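Local coordinates for fibrinogen-binding protein (PDB 3T49) that probably acts as a secreted staphylococcal complement inhibitor (SCIN-B), a virulence factor thought to target the host C3b convertase, at residues A[9-20]-A[34-45]. Numbering follows the deposited sequence. Where two conformers were deposited one is given.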
ATOM      1  N   LEU A   9       6.044   7.755   0.459  1.00 11.32           N
ATOM      2  CA  LEU A   9       4.742   7.165   0.746  1.00 10.63           C
ATOM      3  C   LEU A   9       3.719   7.599  -0.289  1.00 10.25           C
ATOM      4  O   LEU A   9       2.923   6.778  -0.739  1.00 10.85           O
ATOM      5  CB  LEU A   9       4.309   7.528   2.153  1.00  9.80           C
ATOM      6  CG  LEU A   9       2.987   6.954   2.611  1.00  9.35           C
ATOM      7  CD1 LEU A   9       2.914   5.429   2.459  1.00 10.15           C
ATOM      8  CD2 LEU A   9       2.729   7.377   4.046  1.00  9.77           C
ATOM      9  N   ARG A  10       3.708   8.859  -0.716  1.00 10.18           N
ATOM     10  CA  ARG A  10       2.812   9.277  -1.777  1.00 10.98           C
ATOM     11  C   ARG A  10       3.066   8.490  -3.082  1.00 10.35           C
ATOM     12  O   ARG A  10       2.105   8.107  -3.759  1.00 11.28           O
ATOM     13  CB  ARG A  10       2.924  10.808  -1.982  1.00 14.91           C
ATOM     14  CG  ARG A  10       1.979  11.405  -3.061  1.00 19.70           C
ATOM     15  CD  ARG A  10       0.523  10.936  -3.004  1.00 20.65           C
ATOM     16  NE  ARG A  10      -0.208  11.423  -1.825  1.00 21.04           N
ATOM     17  CZ  ARG A  10      -1.493  11.196  -1.569  1.00 18.94           C
ATOM     18  NH1 ARG A  10      -2.219  10.447  -2.390  1.00 24.85           N
ATOM     19  NH2 ARG A  10      -2.058  11.687  -0.474  1.00 27.40           N
ATOM     20  N   THR A  11       4.329   8.268  -3.422  1.00 11.63           N
ATOM     21  CA  THR A  11       4.667   7.493  -4.615  1.00 12.77           C
ATOM     22  C   THR A  11       4.046   6.105  -4.517  1.00  9.99           C
ATOM     23  O   THR A  11       3.480   5.599  -5.494  1.00 12.18           O
ATOM     24  CB  THR A  11       6.168   7.425  -4.805  1.00 16.17           C
ATOM     25  OG1 THR A  11       6.640   8.756  -5.116  1.00 18.76           O
ATOM     26  CG2 THR A  11       6.556   6.484  -5.941  1.00 23.54           C
ATOM     27  N   LEU A  12       4.124   5.478  -3.347  1.00 10.43           N
ATOM     28  CA  LEU A  12       3.490   4.160  -3.173  1.00  9.79           C
ATOM     29  C   LEU A  12       1.986   4.260  -3.297  1.00  9.42           C
ATOM     30  O   LEU A  12       1.355   3.394  -3.928  1.00 10.44           O
ATOM     31  CB  LEU A  12       3.896   3.516  -1.846  1.00 10.79           C
ATOM     32  CG  LEU A  12       5.335   3.056  -1.788  1.00 13.16           C
ATOM     33  CD1 LEU A  12       5.727   2.875  -0.326  1.00 13.85           C
ATOM     34  CD2 LEU A  12       5.597   1.789  -2.547  1.00 14.77           C
ATOM     35  N   LEU A  13       1.388   5.290  -2.699  1.00  9.69           N
ATOM     36  CA  LEU A  13      -0.064   5.484  -2.782  1.00 10.98           C
ATOM     37  C   LEU A  13      -0.521   5.675  -4.208  1.00 11.63           C
ATOM     38  O   LEU A  13      -1.642   5.286  -4.576  1.00 12.21           O
ATOM     39  CB  LEU A  13      -0.508   6.686  -1.968  1.00 13.76           C
ATOM     40  CG  LEU A  13      -0.698   6.435  -0.504  1.00 15.65           C
ATOM     41  CD1 LEU A  13      -1.009   7.791   0.188  1.00 15.21           C
ATOM     42  CD2 LEU A  13      -1.858   5.417  -0.315  1.00 16.40           C
ATOM     43  N   ASN A  14       0.340   6.256  -5.034  1.00 10.62           N
ATOM     44  CA  ASN A  14      -0.071   6.524  -6.410  1.00 11.17           C
ATOM     45  C   ASN A  14      -0.268   5.237  -7.206  1.00  9.51           C
ATOM     46  O   ASN A  14      -0.908   5.270  -8.241  1.00  9.84           O
ATOM     47  CB  ASN A  14       0.935   7.429  -7.131  1.00 14.58           C
ATOM     48  CG  ASN A  14       0.888   8.886  -6.652  1.00 17.60           C
ATOM     49  OD1 ASN A  14      -0.062   9.319  -6.031  1.00 23.81           O
ATOM     50  ND2 ASN A  14       1.949   9.623  -6.971  1.00 28.77           N
ATOM     51  N   LYS A  15       0.279   4.122  -6.722  1.00  8.52           N
ATOM     52  CA  LYS A  15       0.075   2.809  -7.351  1.00  8.17           C
ATOM     53  C   LYS A  15      -1.018   1.984  -6.694  1.00  8.21           C
ATOM     54  O   LYS A  15      -1.328   0.890  -7.162  1.00  8.77           O
ATOM     55  CB  LYS A  15       1.368   1.995  -7.299  1.00 10.69           C
ATOM     56  CG  LYS A  15       2.591   2.745  -7.717  1.00 14.67           C
ATOM     57  CD  LYS A  15       3.808   1.813  -7.676  1.00 18.43           C
ATOM     58  CE  LYS A  15       5.108   2.573  -7.380  1.00 29.62           C
ATOM     59  NZ  LYS A  15       5.299   3.702  -8.305  1.00 40.53           N
ATOM     60  N   SER A  16      -1.607   2.472  -5.617  1.00  9.37           N
ATOM     61  CA  SER A  16      -2.512   1.629  -4.834  0.75  9.28           C
ATOM     62  C   SER A  16      -3.774   1.196  -5.559  1.00  8.15           C
ATOM     63  O   SER A  16      -4.212   0.058  -5.407  1.00 10.13           O
ATOM     64  CB  SER A  16      -2.853   2.281  -3.481  0.75  9.76           C
ATOM     65  OG  SER A  16      -3.522   3.532  -3.645  0.75 10.07           O
ATOM     66  N   ASN A  17      -4.385   2.089  -6.333  1.00  9.61           N
ATOM     67  CA  ASN A  17      -5.608   1.682  -7.039  1.00  9.73           C
ATOM     68  C   ASN A  17      -5.340   0.666  -8.152  1.00  9.01           C
ATOM     69  O   ASN A  17      -6.115  -0.234  -8.397  1.00 10.89           O
ATOM     70  CB  ASN A  17      -6.356   2.907  -7.585  1.00 11.96           C
ATOM     71  CG  ASN A  17      -6.925   3.794  -6.485  1.00 17.17           C
ATOM     72  OD1 ASN A  17      -7.538   3.315  -5.544  1.00 20.28           O
ATOM     73  ND2 ASN A  17      -6.696   5.089  -6.596  1.00 20.56           N
ATOM     74  N   VAL A  18      -4.206   0.826  -8.826  1.00  8.10           N
ATOM     75  CA  VAL A  18      -3.761  -0.116  -9.829  1.00  8.08           C
ATOM     76  C   VAL A  18      -3.573  -1.495  -9.175  1.00  6.14           C
ATOM     77  O   VAL A  18      -4.039  -2.522  -9.686  1.00  7.72           O
ATOM     78  CB  VAL A  18      -2.452   0.387 -10.504  1.00  8.86           C
ATOM     79  CG1 VAL A  18      -1.690  -0.725 -11.158  1.00 10.20           C
ATOM     80  CG2 VAL A  18      -2.782   1.467 -11.544  1.00 11.58           C
ATOM     81  N   TYR A  19      -2.869  -1.551  -8.047  1.00  7.42           N
ATOM     82  CA  TYR A  19      -2.663  -2.817  -7.387  1.00  7.24           C
ATOM     83  C   TYR A  19      -3.981  -3.395  -6.883  1.00  8.94           C
ATOM     84  O   TYR A  19      -4.163  -4.603  -6.959  1.00  9.33           O
ATOM     85  CB  TYR A  19      -1.620  -2.701  -6.245  1.00  7.85           C
ATOM     86  CG  TYR A  19      -0.208  -2.945  -6.721  1.00  7.47           C
ATOM     87  CD1 TYR A  19       0.544  -1.936  -7.297  1.00  9.68           C
ATOM     88  CD2 TYR A  19       0.345  -4.210  -6.661  1.00  6.83           C
ATOM     89  CE1 TYR A  19       1.827  -2.168  -7.782  1.00  9.29           C
ATOM     90  CE2 TYR A  19       1.609  -4.449  -7.146  1.00  9.68           C
ATOM     91  CZ  TYR A  19       2.334  -3.432  -7.696  1.00 10.83           C
ATOM     92  OH  TYR A  19       3.614  -3.655  -8.183  1.00 13.79           O
ATOM     93  N   ALA A  20      -4.901  -2.558  -6.421  1.00  8.04           N
ATOM     94  CA  ALA A  20      -6.206  -3.062  -5.968  1.00  9.81           C
ATOM     95  C   ALA A  20      -6.976  -3.689  -7.109  1.00 11.19           C
ATOM     96  O   ALA A  20      -7.640  -4.717  -6.918  1.00 11.80           O
ATOM     97  CB  ALA A  20      -7.025  -1.942  -5.302  1.00 11.16           C
ATOM     98  N   ILE A  34      -4.531  -3.724   0.893  1.00  8.31           N
ATOM     99  CA  ILE A  34      -4.266  -2.464   0.226  1.00  9.14           C
ATOM    100  C   ILE A  34      -5.179  -1.346   0.763  1.00  8.83           C
ATOM    101  O   ILE A  34      -4.718  -0.261   1.098  1.00 10.01           O
ATOM    102  CB  ILE A  34      -4.411  -2.596  -1.275  1.00 10.57           C
ATOM    103  CG1 ILE A  34      -3.332  -3.524  -1.846  1.00 10.34           C
ATOM    104  CG2 ILE A  34      -4.316  -1.212  -1.915  1.00 11.94           C
ATOM    105  CD1 ILE A  34      -3.631  -4.004  -3.242  1.00 11.51           C
ATOM    106  N   MET A  35      -6.478  -1.622   0.914  1.00  8.96           N
ATOM    107  CA  MET A  35      -7.435  -0.587   1.331  0.57  9.43           C
ATOM    108  C   MET A  35      -7.179  -0.124   2.744  1.00  9.05           C
ATOM    109  O   MET A  35      -7.273   1.065   3.046  1.00 10.58           O
ATOM    110  CB  MET A  35      -8.865  -1.112   1.194  0.57 13.16           C
ATOM    111  CG  MET A  35      -9.259  -1.496  -0.216  0.57 14.60           C
ATOM    112  SD  MET A  35      -9.069  -0.162  -1.424  0.57 15.88           S
ATOM    113  CE  MET A  35     -10.172   1.056  -0.738  0.57 16.00           C
ATOM    114  N   MET A  36      -6.822  -1.059   3.636  1.00  9.31           N
ATOM    115  CA  MET A  36      -6.435  -0.694   4.991  1.00  9.55           C
ATOM    116  C   MET A  36      -5.251   0.273   4.968  1.00  9.71           C
ATOM    117  O   MET A  36      -5.219   1.273   5.696  1.00 11.12           O
ATOM    118  CB  MET A  36      -6.080  -1.935   5.818  1.00 11.52           C
ATOM    119  CG  MET A  36      -5.506  -1.634   7.187  1.00 14.30           C
ATOM    120  SD  MET A  36      -6.634  -0.848   8.302  1.00 20.50           S
ATOM    121  CE  MET A  36      -7.530  -2.280   8.892  1.00 26.38           C
ATOM    122  N   ASN A  37      -4.262  -0.050   4.153  1.00 10.35           N
ATOM    123  CA  ASN A  37      -3.086   0.791   4.140  1.00 11.48           C
ATOM    124  C   ASN A  37      -3.240   2.070   3.363  1.00 10.36           C
ATOM    125  O   ASN A  37      -2.519   3.016   3.640  1.00 11.70           O
ATOM    126  CB  ASN A  37      -1.889  -0.019   3.742  1.00 12.81           C
ATOM    127  CG  ASN A  37      -1.430  -0.894   4.882  1.00 13.44           C
ATOM    128  OD1 ASN A  37      -0.885  -0.398   5.873  1.00 17.18           O
ATOM    129  ND2 ASN A  37      -1.682  -2.187   4.779  1.00 13.28           N
ATOM    130  N   GLU A  38      -4.202   2.147   2.452  1.00 11.06           N
ATOM    131  CA  GLU A  38      -4.558   3.423   1.865  1.00 10.30           C
ATOM    132  C   GLU A  38      -5.046   4.330   2.953  1.00 10.81           C
ATOM    133  O   GLU A  38      -4.646   5.491   3.052  1.00 11.88           O
ATOM    134  CB  GLU A  38      -5.661   3.261   0.825  1.00 11.79           C
ATOM    135  CG  GLU A  38      -5.183   2.618  -0.453  1.00 13.31           C
ATOM    136  CD  GLU A  38      -6.312   2.376  -1.436  1.00 17.72           C
ATOM    137  OE1 GLU A  38      -7.462   2.830  -1.195  1.00 23.52           O
ATOM    138  OE2 GLU A  38      -6.070   1.749  -2.480  1.00 16.94           O
ATOM    139  N   TYR A  39      -5.936   3.820   3.789  1.00 10.45           N
ATOM    140  CA  TYR A  39      -6.480   4.617   4.884  1.00 10.72           C
ATOM    141  C   TYR A  39      -5.388   5.070   5.844  1.00  9.94           C
ATOM    142  O   TYR A  39      -5.316   6.250   6.218  1.00 11.43           O
ATOM    143  CB  TYR A  39      -7.548   3.807   5.635  1.00 13.09           C
ATOM    144  CG  TYR A  39      -7.974   4.403   6.949  1.00 14.94           C
ATOM    145  CD1 TYR A  39      -8.848   5.456   6.993  1.00 18.94           C
ATOM    146  CD2 TYR A  39      -7.466   3.909   8.138  1.00 18.76           C
ATOM    147  CE1 TYR A  39      -9.253   6.006   8.210  1.00 25.01           C
ATOM    148  CE2 TYR A  39      -7.861   4.452   9.363  1.00 26.40           C
ATOM    149  CZ  TYR A  39      -8.749   5.503   9.375  1.00 28.78           C
ATOM    150  OH  TYR A  39      -9.150   6.059  10.578  1.00 37.64           O
ATOM    151  N   ARG A  40      -4.535   4.139   6.260  1.00 10.49           N
ATOM    152  CA  ARG A  40      -3.497   4.461   7.235  1.00 10.24           C
ATOM    153  C   ARG A  40      -2.489   5.434   6.635  1.00 10.17           C
ATOM    154  O   ARG A  40      -2.074   6.365   7.318  1.00 11.25           O
ATOM    155  CB  ARG A  40      -2.793   3.187   7.691  1.00 12.48           C
ATOM    156  CG  ARG A  40      -3.652   2.287   8.546  1.00 14.77           C
ATOM    157  CD  ARG A  40      -2.892   1.069   8.992  1.00 17.94           C
ATOM    158  NE  ARG A  40      -3.683   0.332   9.970  1.00 20.61           N
ATOM    159  CZ  ARG A  40      -3.479  -0.935  10.290  1.00 22.59           C
ATOM    160  NH1 ARG A  40      -2.535  -1.619   9.681  1.00 28.72           N
ATOM    161  NH2 ARG A  40      -4.245  -1.526  11.199  1.00 27.92           N
ATOM    162  N   ALA A  41      -2.103   5.236   5.381  1.00 10.88           N
ATOM    163  CA  ALA A  41      -1.140   6.142   4.709  1.00  8.93           C
ATOM    164  C   ALA A  41      -1.699   7.539   4.571  1.00 10.63           C
ATOM    165  O   ALA A  41      -1.016   8.537   4.879  1.00 11.12           O
ATOM    166  CB  ALA A  41      -0.772   5.627   3.345  1.00 11.43           C
ATOM    167  N   LYS A  42      -2.939   7.645   4.113  1.00 11.42           N
ATOM    168  CA  LYS A  42      -3.520   8.971   3.915  1.00 11.88           C
ATOM    169  C   LYS A  42      -3.674   9.708   5.218  1.00 10.68           C
ATOM    170  O   LYS A  42      -3.405  10.917   5.277  1.00 12.94           O
ATOM    171  CB  LYS A  42      -4.839   8.865   3.154  1.00 12.46           C
ATOM    172  CG  LYS A  42      -4.648   8.379   1.762  1.00 14.89           C
ATOM    173  CD  LYS A  42      -5.946   8.196   0.987  1.00 16.99           C
ATOM    174  CE  LYS A  42      -5.638   7.713  -0.414  1.00 23.31           C
ATOM    175  NZ  LYS A  42      -6.822   7.641  -1.312  1.00 31.45           N
ATOM    176  N   ALA A  43      -4.070   9.016   6.274  1.00 10.16           N
ATOM    177  CA  ALA A  43      -4.193   9.642   7.592  1.00 12.31           C
ATOM    178  C   ALA A  43      -2.839  10.043   8.139  1.00 11.59           C
ATOM    179  O   ALA A  43      -2.723  11.121   8.747  1.00 14.13           O
ATOM    180  CB  ALA A  43      -4.891   8.700   8.559  1.00 14.28           C
ATOM    181  N   ALA A  44      -1.828   9.213   7.933  1.00 11.60           N
ATOM    182  CA  ALA A  44      -0.483   9.502   8.432  1.00 11.14           C
ATOM    183  C   ALA A  44       0.086  10.723   7.745  1.00  9.94           C
ATOM    184  O   ALA A  44       0.723  11.572   8.394  1.00 11.42           O
ATOM    185  CB  ALA A  44       0.404   8.336   8.215  1.00 12.84           C
ATOM    186  N   LEU A  45      -0.136  10.839   6.450  1.00 10.14           N
ATOM    187  CA  LEU A  45       0.314  12.047   5.740  1.00 11.43           C
ATOM    188  C   LEU A  45      -0.375  13.299   6.289  1.00 10.64           C
ATOM    189  O   LEU A  45       0.275  14.288   6.590  1.00 13.85           O
ATOM    190  CB  LEU A  45       0.085  11.908   4.244  1.00 11.82           C
ATOM    191  CG  LEU A  45       0.994  10.911   3.514  1.00 13.01           C
ATOM    192  CD1 LEU A  45       0.423  10.582   2.188  1.00 13.88           C
ATOM    193  CD2 LEU A  45       2.394  11.489   3.397  1.00 15.13           C
TER
HETATM  194  O   HOH W   1      -5.784   5.278  -2.936  1.00 31.51           O
HETATM  195  O   HOH W   2      -8.093   1.329  -4.171  1.00 19.65           O
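The guanidinium of Arg-10 lies across Leu-13 and Leu-45: Leu-13 CD1 sits over the centre of one face, 3.8 Å above the plane, while Leu-45 CD1 comes obliquely to NH2. Bends at chi2 and chi3 lay the arginine chain along its helix toward Leu-13. The amide of Asn-17 and the carboxylate of Glu-38 stand nearly perpendicular, their planes 83° apart, and are bridged by a water that donates to Asn-17 OD1 and, at 2.7 Å, to Glu-38 OE2. Tyr-19 offers its CB to Ile-34 CD1, whereas its ring turns away, with Lys-15 O in plane at the edge.

Beneath the arginine, Leu-13 fits as a knob into the hole formed by Glu-38, Ala-41, Lys-42 and Leu-45. Both its methyls close on Ala-41 CB; CD1 also meets Leu-45 CD1 tip to tip at 3.7 Å, and CD2 lies by Glu-38 CA. Leu-9 covers Ala-41 CB with both methyls, CD2 also packing on Leu-45 CG. Ile-34 sets CG2 3.7 Å from Ser-16 O and CD1 on the backbone of Tyr-19 and Ala-20.

No direct hydrogen bond joins the segments. In the conformer described, Ser-16 lies against buried Glu-38, OG 3.3 Å from OE2 with CB alongside, while OG donates to a lone pair of Leu-13 O (2.7 Å). A second water donates to this OG and accepts from Lys-42 NZ.

The two short helices on either side of the break at 14-15 both pack against helix 28-47, whose segment 34-45 runs nearly antiparallel to 16-20 (167°) and more obliquely to 9-13 (147°). Helix 50-72 completes this all-helical bundle: Tyr-64 stacks on Tyr-19 and hydrogen-bonds Leu-12 O, Asp-68 pairs with Tyr-19 OH, and Ala-59 and Ser-52 touch Asn-37 and Ala-44.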